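Local coordinates for yeast Cdc13 OB4 (Candida glabrata, PDB 3RMH), which forms the OB4 dimerization domain of the telomere protein Cdc13, pairs with a second copy of itself and probably supports DNA binding by the whole protein, at residues 14-19 with 51-56; 34-39 with 94-99; 46-51 with 69-74. The protein carries 2 engineered substitutions. All blocks are in the same frame, centred on the assembly; numbering follows the deposited sequence.

Contact 1: 14-19 with 51-56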
loop_
_atom_site.group_PDB
_atom_site.type_symbol
_atom_site.label_atom_id
_atom_site.label_comp_id
_atom_site.label_asym_id
_atom_site.label_seq_id
_atom_site.Cartn_x
_atom_site.Cartn_y
_atom_site.Cartn_z
ATOM N N HIS B 14 8.698 17.132 0.810
ATOM C CA HIS B 14 8.952 15.740 1.159
ATOM C C HIS B 14 8.071 15.176 2.274
ATOM O O HIS B 14 8.252 14.028 2.680
ATOM C CB HIS B 14 10.427 15.544 1.519
ATOM C CG HIS B 14 10.912 16.468 2.600
ATOM N ND1 HIS B 14 11.372 17.737 2.336
ATOM C CD2 HIS B 14 11.012 16.296 3.934
ATOM C CE1 HIS B 14 11.735 18.317 3.468
ATOM N NE2 HIS B 14 11.525 17.459 4.457
ATOM N N ASN B 15 7.128 15.957 2.784
ATOM C CA ASN B 15 6.247 15.403 3.791
ATOM C C ASN B 15 5.432 14.294 3.135
ATOM O O ASN B 15 4.533 14.562 2.349
ATOM C CB ASN B 15 5.347 16.478 4.394
ATOM C CG ASN B 15 4.516 15.957 5.553
ATOM O OD1 ASN B 15 4.027 14.829 5.524
ATOM N ND2 ASN B 15 4.357 16.779 6.585
ATOM N N ILE B 16 5.771 13.049 3.456
ATOM C CA ILE B 16 5.143 11.888 2.834
ATOM C C ILE B 16 3.647 11.840 3.115
ATOM O O ILE B 16 2.854 11.518 2.224
ATOM C CB ILE B 16 5.835 10.588 3.286
ATOM C CG1 ILE B 16 7.048 10.321 2.394
ATOM C CG2 ILE B 16 4.865 9.403 3.258
ATOM C CD1 ILE B 16 7.888 9.140 2.857
ATOM N N SER B 17 3.261 12.177 4.341
ATOM C CA SER B 17 1.849 12.267 4.699
ATOM C C SER B 17 1.104 13.218 3.761
ATOM O O SER B 17 -0.027 12.944 3.350
ATOM C CB SER B 17 1.694 12.742 6.142
ATOM O OG SER B 17 0.342 13.081 6.408
ATOM N N GLN B 18 1.744 14.331 3.420
ATOM C CA GLN B 18 1.157 15.298 2.500
ATOM C C GLN B 18 1.090 14.754 1.076
ATOM O O GLN B 18 0.133 15.017 0.350
ATOM C CB GLN B 18 1.930 16.622 2.527
ATOM C CG GLN B 18 1.953 17.294 3.893
ATOM C CD GLN B 18 2.547 18.696 3.858
ATOM O OE1 GLN B 18 3.135 19.113 2.857
ATOM N NE2 GLN B 18 2.387 19.431 4.955
ATOM N N LEU B 19 2.102 13.991 0.681
ATOM C CA LEU B 19 2.147 13.425 -0.658
ATOM C C LEU B 19 1.045 12.390 -0.842
ATOM O O LEU B 19 0.444 12.293 -1.914
ATOM C CB LEU B 19 3.506 12.782 -0.927
ATOM C CG LEU B 19 4.721 13.719 -0.971
ATOM C CD1 LEU B 19 5.977 12.934 -1.272
ATOM C CD2 LEU B 19 4.503 14.791 -2.029
ATOM N N VAL B 51 8.786 3.535 1.924
ATOM C CA VAL B 51 9.720 4.495 2.513
ATOM C C VAL B 51 9.029 5.415 3.510
ATOM O O VAL B 51 7.830 5.693 3.390
ATOM C CB VAL B 51 10.422 5.361 1.427
ATOM C CG1 VAL B 51 11.131 4.483 0.399
ATOM C CG2 VAL B 51 9.413 6.287 0.719
ATOM N N VAL B 52 9.806 5.874 4.489
ATOM C CA VAL B 52 9.362 6.783 5.549
ATOM C C VAL B 52 10.396 7.890 5.763
ATOM O O VAL B 52 11.571 7.707 5.453
ATOM C CB VAL B 52 9.152 6.033 6.881
ATOM C CG1 VAL B 52 8.170 4.890 6.682
ATOM C CG2 VAL B 52 10.496 5.510 7.438
ATOM N N ASN B 53 9.968 9.036 6.288
ATOM C CA ASN B 53 10.888 10.133 6.546
ATOM C C ASN B 53 11.793 9.848 7.760
ATOM O O ASN B 53 12.969 10.207 7.760
ATOM C CB ASN B 53 10.138 11.468 6.713
ATOM C CG ASN B 53 9.485 11.963 5.410
ATOM O OD1 ASN B 53 8.266 12.129 5.340
ATOM N ND2 ASN B 53 10.297 12.217 4.390
ATOM N N GLU B 54 11.243 9.200 8.785
ATOM C CA GLU B 54 12.001 8.863 10.000
ATOM C C GLU B 54 11.676 7.451 10.483
ATOM O O GLU B 54 10.534 7.009 10.396
ATOM C CB GLU B 54 11.668 9.854 11.115
ATOM C CG GLU B 54 12.052 11.282 10.815
ATOM C CD GLU B 54 13.554 11.499 10.850
ATOM O OE1 GLU B 54 14.245 10.768 11.598
ATOM O OE2 GLU B 54 14.041 12.398 10.126
ATOM N N LEU B 55 12.671 6.737 10.994
ATOM C CA LEU B 55 12.389 5.453 11.611
ATOM C C LEU B 55 11.644 5.720 12.917
ATOM O O LEU B 55 11.904 6.712 13.585
ATOM C CB LEU B 55 13.679 4.669 11.845
ATOM C CG LEU B 55 14.428 4.317 10.557
ATOM C CD1 LEU B 55 15.809 3.744 10.860
ATOM C CD2 LEU B 55 13.598 3.345 9.721
ATOM N N PRO B 56 10.681 4.856 13.268
ATOM C CA PRO B 56 9.886 5.168 14.464
ATOM C C PRO B 56 10.702 5.062 15.757
ATOM O O PRO B 56 11.557 4.180 15.869
ATOM C CB PRO B 56 8.768 4.116 14.431
ATOM C CG PRO B 56 9.304 3.001 13.589
ATOM C CD PRO B 56 10.202 3.650 12.569
#
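The side-chain amide of N53, just past the end of strand 46-52, holds the backbone that leads into helix 16-19 by two hydrogen bonds. Its oxygen OD1 accepts from the backbone N of I16 at 3.3 Å; the N-H arrives in the plane of the N53 side-chain carbonyl and points nearly straight at the oxygen (165°). Its nitrogen ND2 donates to the backbone O of H14 at 3.2 Å, a more bent bond (141°) that meets the H14 carbonyl from above its plane. Using both ends of the amide at once fixes its rotation and anchors the turn before the helix at two points.

The tightly packed part is made by the side chain of I16. I16 and N53 run past each other in opposite directions, with CB of I16 3.5 Å from OD1 of N53. With its CD1 anti to CA (chi2 174°), I16 is stretched out far enough for CD1 to come within 3.5 Å of the backbone O of V51 and 3.9 Å of CG2 of V51, while L68 of the next strand packs on both side chains.

Here a one-turn helix is tied to the end of a strand of the OB barrel. N15 is its N-cap residue: OD1 of N15 accepts from the backbone N of Q18 at 3.1 Å. N53 serves the same end of the helix from across the contact, by engaging the N-H of its first residue, I16.

On the solvent side the fit is looser. The exposed imidazole of H14 meets N53 at the ring edge, CD2 of H14 lying 4.2 Å from ND2 of N53, and its ND1 is hydrogen-bonded to the backbone O of E12. On the helix, S17 packs on H21 of the second subunit.

Contact 2: 34-39 with 94-99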
loop_
_atom_site.group_PDB
_atom_site.type_symbol
_atom_site.label_atom_id
_atom_site.label_comp_id
_atom_site.label_asym_id
_atom_site.label_seq_id
_atom_site.Cartn_x
_atom_site.Cartn_y
_atom_site.Cartn_z
ATOM N N VAL B 34 14.931 9.418 2.226
ATOM C CA VAL B 34 14.027 8.652 3.064
ATOM C C VAL B 34 14.572 7.284 3.388
ATOM O O VAL B 34 15.475 6.802 2.707
ATOM C CB VAL B 34 12.646 8.514 2.383
ATOM C CG1 VAL B 34 11.934 9.848 2.409
ATOM C CG2 VAL B 34 12.807 8.026 0.941
ATOM N N TYR B 35 14.020 6.665 4.428
ATOM C CA TYR B 35 14.422 5.316 4.823
ATOM C C TYR B 35 13.620 4.288 4.081
ATOM O O TYR B 35 12.396 4.358 4.080
ATOM C CB TYR B 35 14.189 5.103 6.311
ATOM C CG TYR B 35 15.103 5.931 7.167
ATOM C CD1 TYR B 35 16.344 5.444 7.551
ATOM C CD2 TYR B 35 14.737 7.200 7.578
ATOM C CE1 TYR B 35 17.197 6.198 8.338
ATOM C CE2 TYR B 35 15.589 7.968 8.363
ATOM C CZ TYR B 35 16.813 7.456 8.741
ATOM O OH TYR B 35 17.659 8.212 9.523
ATOM N N ILE B 36 14.296 3.319 3.477
ATOM C CA ILE B 36 13.584 2.180 2.877
ATOM C C ILE B 36 13.317 1.179 3.981
ATOM O O ILE B 36 14.252 0.690 4.605
ATOM C CB ILE B 36 14.439 1.514 1.778
ATOM C CG1 ILE B 36 14.632 2.487 0.604
ATOM C CG2 ILE B 36 13.813 0.182 1.360
ATOM C CD1 ILE B 36 15.562 2.014 -0.483
ATOM N N ILE B 37 12.054 0.861 4.242
ATOM C CA ILE B 37 11.761 -0.062 5.342
ATOM C C ILE B 37 11.203 -1.412 4.917
ATOM O O ILE B 37 11.138 -2.331 5.714
ATOM C CB ILE B 37 10.806 0.554 6.360
ATOM C CG1 ILE B 37 9.528 1.022 5.655
ATOM C CG2 ILE B 37 11.505 1.693 7.093
ATOM C CD1 ILE B 37 8.449 1.456 6.604
ATOM N N ASP B 38 10.776 -1.539 3.670
ATOM C CA ASP B 38 10.282 -2.830 3.209
ATOM C C ASP B 38 10.401 -2.860 1.710
ATOM O O ASP B 38 10.227 -1.840 1.043
ATOM C CB ASP B 38 8.815 -3.032 3.633
ATOM C CG ASP B 38 8.405 -4.498 3.674
ATOM O OD1 ASP B 38 9.283 -5.377 3.567
ATOM O OD2 ASP B 38 7.199 -4.775 3.834
ATOM N N VAL B 39 10.719 -4.029 1.176
ATOM C CA VAL B 39 10.695 -4.219 -0.257
ATOM C C VAL B 39 9.945 -5.507 -0.550
ATOM O O VAL B 39 10.132 -6.515 0.122
ATOM C CB VAL B 39 12.110 -4.286 -0.865
ATOM C CG1 VAL B 39 12.020 -4.525 -2.355
ATOM C CG2 VAL B 39 12.890 -2.997 -0.586
ATOM N N PRO B 94 21.171 -4.547 1.714
ATOM C CA PRO B 94 22.009 -3.438 2.187
ATOM C C PRO B 94 21.274 -2.102 2.267
ATOM O O PRO B 94 21.773 -1.170 2.888
ATOM C CB PRO B 94 23.132 -3.365 1.137
ATOM C CG PRO B 94 23.133 -4.716 0.481
ATOM C CD PRO B 94 21.679 -5.111 0.451
ATOM N N LEU B 95 20.100 -2.006 1.652
ATOM C CA LEU B 95 19.375 -0.732 1.620
ATOM C C LEU B 95 18.386 -0.541 2.790
ATOM O O LEU B 95 17.919 0.573 3.041
ATOM C CB LEU B 95 18.654 -0.588 0.277
ATOM C CG LEU B 95 19.530 -0.899 -0.948
ATOM C CD1 LEU B 95 18.717 -0.844 -2.259
ATOM C CD2 LEU B 95 20.758 0.006 -1.014
ATOM N N LEU B 96 18.087 -1.614 3.520
ATOM C CA LEU B 96 17.004 -1.571 4.506
ATOM C C LEU B 96 17.380 -0.719 5.714
ATOM O O LEU B 96 18.510 -0.778 6.201
ATOM C CB LEU B 96 16.637 -2.982 4.978
ATOM C CG LEU B 96 16.102 -3.965 3.936
ATOM C CD1 LEU B 96 15.957 -5.351 4.555
ATOM C CD2 LEU B 96 14.775 -3.486 3.341
ATOM N N ASN B 97 16.416 0.056 6.199
ATOM C CA ASN B 97 16.599 0.869 7.394
ATOM C C ASN B 97 17.763 1.848 7.302
ATOM O O ASN B 97 18.372 2.199 8.313
ATOM C CB ASN B 97 16.731 -0.037 8.619
ATOM C CG ASN B 97 15.557 -0.981 8.756
ATOM O OD1 ASN B 97 14.402 -0.592 8.552
ATOM N ND2 ASN B 97 15.841 -2.236 9.075
ATOM N N GLU B 98 18.077 2.266 6.075
ATOM C CA GLU B 98 19.046 3.318 5.802
ATOM C C GLU B 98 18.407 4.313 4.845
ATOM O O GLU B 98 17.465 3.961 4.137
ATOM C CB GLU B 98 20.302 2.738 5.152
ATOM C CG GLU B 98 20.983 1.619 5.962
ATOM C CD GLU B 98 21.637 2.109 7.248
ATOM O OE1 GLU B 98 21.767 3.335 7.440
ATOM O OE2 GLU B 98 22.024 1.257 8.072
ATOM N N THR B 99 18.927 5.535 4.793
ATOM C CA THR B 99 18.381 6.542 3.868
ATOM C C THR B 99 18.920 6.402 2.453
ATOM O O THR B 99 20.104 6.147 2.261
ATOM C CB THR B 99 18.689 7.985 4.318
ATOM O OG1 THR B 99 20.108 8.179 4.374
ATOM C CG2 THR B 99 18.094 8.269 5.680
HETATM O O HOH W 1 12.104 -1.765 8.655
#
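The backbones of Y35 and T99 form an antiparallel non-hydrogen-bonded pair, beyond which the 94-99 segment stays attached to I36 through a type II beta turn from L95 to E98. The backbone N of N97 donates to the O of I36 at 2.8 Å; a second bond, from the N of I36 to the O of E98 at 3.3 Å, is weak.

The side chains of Y35 and T99 extend in the same direction from adjacent strands. CG2 of T99 sits over one face of the Y35 ring, 3.5 Å from its centroid and 15° off the normal, a CH-pi contact. The ring edge faces the backbone C of N97. CD1 of I36 touches CB of L95 at 4.1 Å, and L95 in turn packs on I124 and L127 of helix 124-134. CD2 of L96 lies 4.3 Å from CG2 of I36 and also reaches V39. On the polar side one water donates to both the backbone O of I37 (3.1 Å) and OD1 of N97 (2.6 Å), bridging turn and strand.

N97 takes the third position of the turn with a positive phi of 57°, the left-handed conformation expected at that position of a type II turn, and the turn delivers the chain to strand 99-108, the antiparallel neighbour of strand 28-42 in the curled OB-fold sheet.

Contact 3: 46-51 with 69-74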
loop_
_atom_site.group_PDB
_atom_site.type_symbol
_atom_site.label_atom_id
_atom_site.label_comp_id
_atom_site.label_asym_id
_atom_site.label_seq_id
_atom_site.Cartn_x
_atom_site.Cartn_y
_atom_site.Cartn_z
ATOM N N GLU B 46 7.193 -6.679 -10.909
ATOM C CA GLU B 46 7.024 -5.494 -10.076
ATOM C C GLU B 46 7.887 -5.493 -8.822
ATOM O O GLU B 46 8.090 -6.525 -8.190
ATOM C CB GLU B 46 5.551 -5.316 -9.692
ATOM C CG GLU B 46 5.222 -3.994 -9.004
ATOM C CD GLU B 46 3.730 -3.671 -9.046
ATOM O OE1 GLU B 46 2.994 -4.083 -8.123
ATOM O OE2 GLU B 46 3.291 -3.000 -10.008
ATOM N N ILE B 47 8.373 -4.309 -8.469
ATOM C CA ILE B 47 9.078 -4.089 -7.207
ATOM C C ILE B 47 8.348 -2.984 -6.457
ATOM O O ILE B 47 8.111 -1.902 -7.003
ATOM C CB ILE B 47 10.533 -3.658 -7.465
ATOM C CG1 ILE B 47 11.244 -4.695 -8.332
ATOM C CG2 ILE B 47 11.290 -3.436 -6.130
ATOM C CD1 ILE B 47 12.625 -4.270 -8.791
ATOM N N ARG B 48 7.976 -3.256 -5.215
ATOM C CA ARG B 48 7.354 -2.253 -4.369
ATOM C C ARG B 48 8.242 -1.922 -3.182
ATOM O O ARG B 48 8.628 -2.808 -2.425
ATOM C CB ARG B 48 6.017 -2.758 -3.843
ATOM C CG ARG B 48 5.095 -3.214 -4.930
ATOM C CD ARG B 48 3.930 -3.964 -4.321
ATOM N NE ARG B 48 3.069 -4.564 -5.334
ATOM C CZ ARG B 48 2.101 -5.428 -5.052
ATOM N NH1 ARG B 48 1.896 -5.791 -3.792
ATOM N NH2 ARG B 48 1.344 -5.931 -6.021
ATOM N N ILE B 49 8.530 -0.640 -3.017
ATOM C CA ILE B 49 9.455 -0.161 -1.981
ATOM C C ILE B 49 8.707 0.786 -1.048
ATOM O O ILE B 49 8.190 1.806 -1.494
ATOM C CB ILE B 49 10.608 0.604 -2.638
ATOM C CG1 ILE B 49 11.321 -0.285 -3.659
ATOM C CG2 ILE B 49 11.607 1.147 -1.604
ATOM C CD1 ILE B 49 12.369 0.451 -4.481
ATOM N N LYS B 50 8.650 0.460 0.242
ATOM C CA LYS B 50 8.009 1.345 1.214
ATOM C C LYS B 50 9.052 2.235 1.887
ATOM O O LYS B 50 10.070 1.743 2.361
ATOM C CB LYS B 50 7.245 0.539 2.278
ATOM C CG LYS B 50 6.015 -0.222 1.717
ATOM C CD LYS B 50 5.144 -0.800 2.830
ATOM C CE LYS B 50 3.947 -1.585 2.274
ATOM N NZ LYS B 50 4.357 -2.896 1.685
ATOM N N VAL B 51 8.786 3.535 1.924
ATOM C CA VAL B 51 9.720 4.495 2.513
ATOM C C VAL B 51 9.029 5.415 3.510
ATOM O O VAL B 51 7.830 5.693 3.390
ATOM C CB VAL B 51 10.422 5.361 1.427
ATOM C CG1 VAL B 51 11.131 4.483 0.399
ATOM C CG2 VAL B 51 9.413 6.287 0.719
ATOM N N GLU B 69 4.457 4.245 -0.787
ATOM C CA GLU B 69 4.726 3.038 -1.549
ATOM C C GLU B 69 5.160 3.396 -2.963
ATOM O O GLU B 69 4.407 3.981 -3.740
ATOM C CB GLU B 69 3.513 2.088 -1.560
ATOM C CG GLU B 69 3.825 0.732 -2.185
ATOM C CD GLU B 69 2.824 -0.358 -1.803
ATOM O OE1 GLU B 69 1.744 -0.028 -1.260
ATOM O OE2 GLU B 69 3.130 -1.550 -2.039
ATOM N N VAL B 70 6.395 3.046 -3.281
ATOM C CA VAL B 70 7.023 3.400 -4.549
ATOM C C VAL B 70 7.079 2.167 -5.440
ATOM O O VAL B 70 7.639 1.151 -5.056
ATOM C CB VAL B 70 8.461 3.888 -4.311
ATOM C CG1 VAL B 70 9.168 4.168 -5.633
ATOM C CG2 VAL B 70 8.455 5.128 -3.426
ATOM N N TYR B 71 6.522 2.274 -6.638
ATOM C CA TYR B 71 6.382 1.132 -7.533
ATOM C C TYR B 71 7.290 1.229 -8.725
ATOM O O TYR B 71 7.363 2.267 -9.371
ATOM C CB TYR B 71 4.949 1.088 -8.100
ATOM C CG TYR B 71 3.871 0.773 -7.103
ATOM C CD1 TYR B 71 3.280 -0.480 -7.076
ATOM C CD2 TYR B 71 3.407 1.737 -6.227
ATOM C CE1 TYR B 71 2.273 -0.778 -6.170
ATOM C CE2 TYR B 71 2.385 1.454 -5.319
ATOM C CZ TYR B 71 1.829 0.198 -5.299
ATOM O OH TYR B 71 0.832 -0.080 -4.399
ATOM N N ILE B 72 7.957 0.127 -9.035
ATOM C CA ILE B 72 8.696 -0.002 -10.277
ATOM C C ILE B 72 7.964 -1.108 -11.022
ATOM O O ILE B 72 8.055 -2.271 -10.649
ATOM C CB ILE B 72 10.131 -0.426 -10.020
ATOM C CG1 ILE B 72 10.845 0.652 -9.194
ATOM C CG2 ILE B 72 10.866 -0.642 -11.334
ATOM C CD1 ILE B 72 12.258 0.264 -8.760
ATOM N N THR B 73 7.237 -0.747 -12.073
ATOM C CA THR B 73 6.239 -1.664 -12.622
ATOM C C THR B 73 6.429 -1.944 -14.106
ATOM O O THR B 73 6.622 -1.018 -14.892
ATOM C CB THR B 73 4.843 -1.097 -12.388
ATOM O OG1 THR B 73 4.712 -0.750 -11.004
ATOM C CG2 THR B 73 3.776 -2.113 -12.775
ATOM N N GLY B 74 6.382 -3.224 -14.479
ATOM C CA GLY B 74 6.526 -3.644 -15.865
ATOM C C GLY B 74 7.899 -4.220 -16.167
ATOM O O GLY B 74 8.880 -3.828 -15.547
#
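Strands 46-52 and 68-73 are the second and third strands of the antiparallel meander that begins with strand 28-42 in this OB fold. Two hydrogen-bonded pairs, I47 with I72 and I49 with V70, alternate with the non-hydrogen-bonded pairs E46-T73, R48-Y71 and K50-E69. All four bonds are short and close to straight: the N of I72 donates to the O of I47 at 2.9 Å and the N of V70 to the O of I49 at 2.8 Å, with a bond returned in each pair.

One face of the ladder is aliphatic. CB of I47 meets CB of I72 at 4.1 Å, and CD1 of I49 approaches CD1 of I72. F81 of helix 75-82 packs on I47 and I72, while V39 and I36 of the neighbouring strand 28-42 flank I47 and I49.

The face of E46, R48, K50, E69, Y71 and T73 is polar. With CG anti to the backbone N (chi1 -171°) and an extended chain, E46 leans across to strand 68-73, where OG1 of T73 donates to its OE2 at 2.8 Å. Its other oxygen, OE1, is gripped side-on by R48 of its own strand, through NE at 2.8 Å and NH2 at 3.2 Å, both within the guanidinium plane. The same OE1 faces the edge of the Y71 ring. CD of R48 passes 3.4 Å from OE2 of E69, an oxygen that NZ of K50 approaches only to 4.1 Å, short of a salt bridge.

NH2 of R48 also forms a salt bridge with E40 of the second subunit. Bonds to both oxygens should hold the E46 carboxylate in place, and its two bonds from R48 probably orient the arginine for that bridge, which would extend the charge pairing of the sheet to the dimer interface.

Overall arrangement
From the N terminus, after strand 9-11, the chain makes the short helix 16-19, then strand 28-42, and turns back along strand 46-52, whose end closes contact 1. Contact 3 closes the shorter loop between strands 46-52 and 68-73. Contact 2 closes the longest loop, from strand 28-42 past helix 75-82 to the turn before strand 99-108, and encloses contact 3 entirely. Contact 1 crosses both of the others; it shares V51 with contact 3 and abuts contact 2 where the O of V52 meets the N of Y35. Strand 46-52 links helix 16-19 to its two sheet neighbours, strands 28-42 and 68-73. All three contacts also touch the second subunit.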